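Local coordinates for protein pyoverdine synthetase F (Pseudomonas aeruginosa PAO1, PDB 6CUL) that is a pyoverdine synthetase with a Rossmann-like alpha/beta fold that binds n-(4-{[(2-amino-4-oxo-1,4-dihydroquinazolin-6-yl)methyl]amino}benzene-1-carbonyl)-d-glutamic acid, at residues L55-I59 with T134-A140. Sequence-based numbering, arbitrary orientation.
Sequences LVGVI and TLVELGA
No flat side chain takes part where V56, G57 and I59 meet L135, L138 and A140: no ring face or edge is presented, and branched aliphatic groups do the touching. L138 reaches in between V56 and I59. Its CB lies 3.9 Å from V56 CG2, the two side chains lying alongside one another and pointing opposite ways. With CG anti to the carbonyl carbon (chi1 -47°), the branch is carried onto the strand, where L138 CD1 comes within 4.4 Å of G57 CA; the lack of a side chain at G57 lets the methyl come this near. L138 CD1 also approaches I59 CD1 at 4.2 Å. From helix 118-136, L135 CD2 meets I59 CD1 at 3.7 Å, while A140 CB lies more loosely against V56 CG2, at 4.3 Å. No hydrogen bond crosses the interface. G139, with positive phi (57°), is the first residue to leave helical geometry, in a Schellman motif, its N bonded to V136 O at 3.0 Å, turning the chain toward strand 142-145. V58 points away from this helix and packs on helix 36-46. Helices thus cover both faces of strand 55-60 within the parallel 3-2-1-4-5 strand order of a Rossmann-like alpha/beta fold.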
loop_
_atom_site.group_PDB
_atom_site.type_symbol
_atom_site.label_atom_id
_atom_site.label_comp_id
_atom_site.label_asym_id
_atom_site.label_seq_id
_atom_site.Cartn_x
_atom_site.Cartn_y
_atom_site.Cartn_z
ATOM N N LEU A 55 12.644 8.961 -6.099
ATOM C CA LEU A 55 12.290 7.649 -5.661
ATOM C C LEU A 55 13.573 6.800 -5.857
ATOM O O LEU A 55 14.136 6.730 -6.932
ATOM C CB LEU A 55 11.114 7.148 -6.455
ATOM C CG LEU A 55 10.706 5.697 -6.254
ATOM C CD1 LEU A 55 10.113 5.443 -4.914
ATOM C CD2 LEU A 55 9.776 5.274 -7.352
ATOM N N VAL A 56 14.049 6.165 -4.805
ATOM C CA VAL A 56 15.293 5.450 -4.956
ATOM C C VAL A 56 15.189 3.957 -5.101
ATOM O O VAL A 56 15.857 3.407 -5.895
ATOM C CB VAL A 56 16.341 5.896 -3.928
ATOM C CG1 VAL A 56 16.652 7.342 -4.128
ATOM C CG2 VAL A 56 15.889 5.624 -2.523
ATOM N N GLY A 57 14.328 3.308 -4.375
ATOM C CA GLY A 57 14.178 1.896 -4.537
ATOM C C GLY A 57 12.759 1.451 -4.426
ATOM O O GLY A 57 12.013 2.022 -3.717
ATOM N N VAL A 58 12.402 0.409 -5.130
ATOM C CA VAL A 58 11.038 -0.089 -5.055
ATOM C C VAL A 58 11.093 -1.538 -4.575
ATOM O O VAL A 58 11.049 -2.448 -5.341
ATOM C CB VAL A 58 10.264 -0.003 -6.411
ATOM C CG1 VAL A 58 8.881 -0.574 -6.272
ATOM C CG2 VAL A 58 10.157 1.417 -6.922
ATOM N N ILE A 59 11.210 -1.692 -3.293
ATOM C CA ILE A 59 11.286 -2.939 -2.625
ATOM C C ILE A 59 9.966 -3.733 -2.560
ATOM O O ILE A 59 8.938 -3.207 -2.463
ATOM C CB ILE A 59 11.883 -2.687 -1.230
ATOM C CG1 ILE A 59 13.139 -1.812 -1.331
ATOM C CG2 ILE A 59 12.216 -3.975 -0.522
ATOM C CD1 ILE A 59 13.477 -1.006 -0.142
ATOM N N THR A 134 19.408 -2.280 3.664
ATOM C CA THR A 134 19.400 -1.764 2.334
ATOM C C THR A 134 18.726 -0.429 2.125
ATOM O O THR A 134 18.839 0.043 1.067
ATOM C CB THR A 134 18.850 -2.680 1.285
ATOM O OG1 THR A 134 19.338 -2.238 0.044
ATOM C CG2 THR A 134 17.418 -2.564 1.218
ATOM N N LEU A 135 17.942 0.117 3.030
ATOM C CA LEU A 135 17.451 1.427 2.802
ATOM C C LEU A 135 18.716 2.253 2.839
ATOM O O LEU A 135 19.018 2.952 1.925
ATOM C CB LEU A 135 16.470 1.794 3.891
ATOM C CG LEU A 135 15.151 1.065 3.719
ATOM C CD1 LEU A 135 14.174 1.312 4.814
ATOM C CD2 LEU A 135 14.578 1.480 2.430
ATOM N N VAL A 136 19.518 1.965 3.858
ATOM C CA VAL A 136 20.784 2.597 4.124
ATOM C C VAL A 136 21.636 2.372 2.919
ATOM O O VAL A 136 22.260 3.256 2.501
ATOM C CB VAL A 136 21.450 2.047 5.349
ATOM C CG1 VAL A 136 22.803 2.648 5.504
ATOM C CG2 VAL A 136 20.618 2.310 6.556
ATOM N N GLU A 137 21.578 1.225 2.305
ATOM C CA GLU A 137 22.279 1.081 1.056
ATOM C C GLU A 137 21.729 2.081 0.013
ATOM O O GLU A 137 22.391 2.333 -0.972
ATOM C CB GLU A 137 22.200 -0.328 0.551
ATOM C CG GLU A 137 23.494 -1.104 0.458
ATOM C CD GLU A 137 23.255 -2.461 -0.126
ATOM O OE1 GLU A 137 23.424 -3.448 0.574
ATOM O OE2 GLU A 137 22.828 -2.546 -1.268
ATOM N N LEU A 138 20.509 2.521 0.187
ATOM C CA LEU A 138 19.983 3.532 -0.687
ATOM C C LEU A 138 20.073 5.019 -0.169
ATOM O O LEU A 138 19.780 5.904 -0.906
ATOM C CB LEU A 138 18.550 3.171 -1.029
ATOM C CG LEU A 138 18.197 1.764 -1.454
ATOM C CD1 LEU A 138 16.790 1.484 -1.041
ATOM C CD2 LEU A 138 18.366 1.537 -2.906
ATOM N N GLY A 139 20.511 5.155 1.058
ATOM C CA GLY A 139 20.569 6.367 1.776
ATOM C C GLY A 139 19.211 6.950 1.834
ATOM O O GLY A 139 19.137 8.079 1.874
ATOM N N ALA A 140 18.195 6.152 1.921
ATOM C CA ALA A 140 16.893 6.674 1.831
ATOM C C ALA A 140 16.582 7.618 2.925
ATOM O O ALA A 140 16.798 7.355 4.046
ATOM C CB ALA A 140 15.878 5.554 1.825
#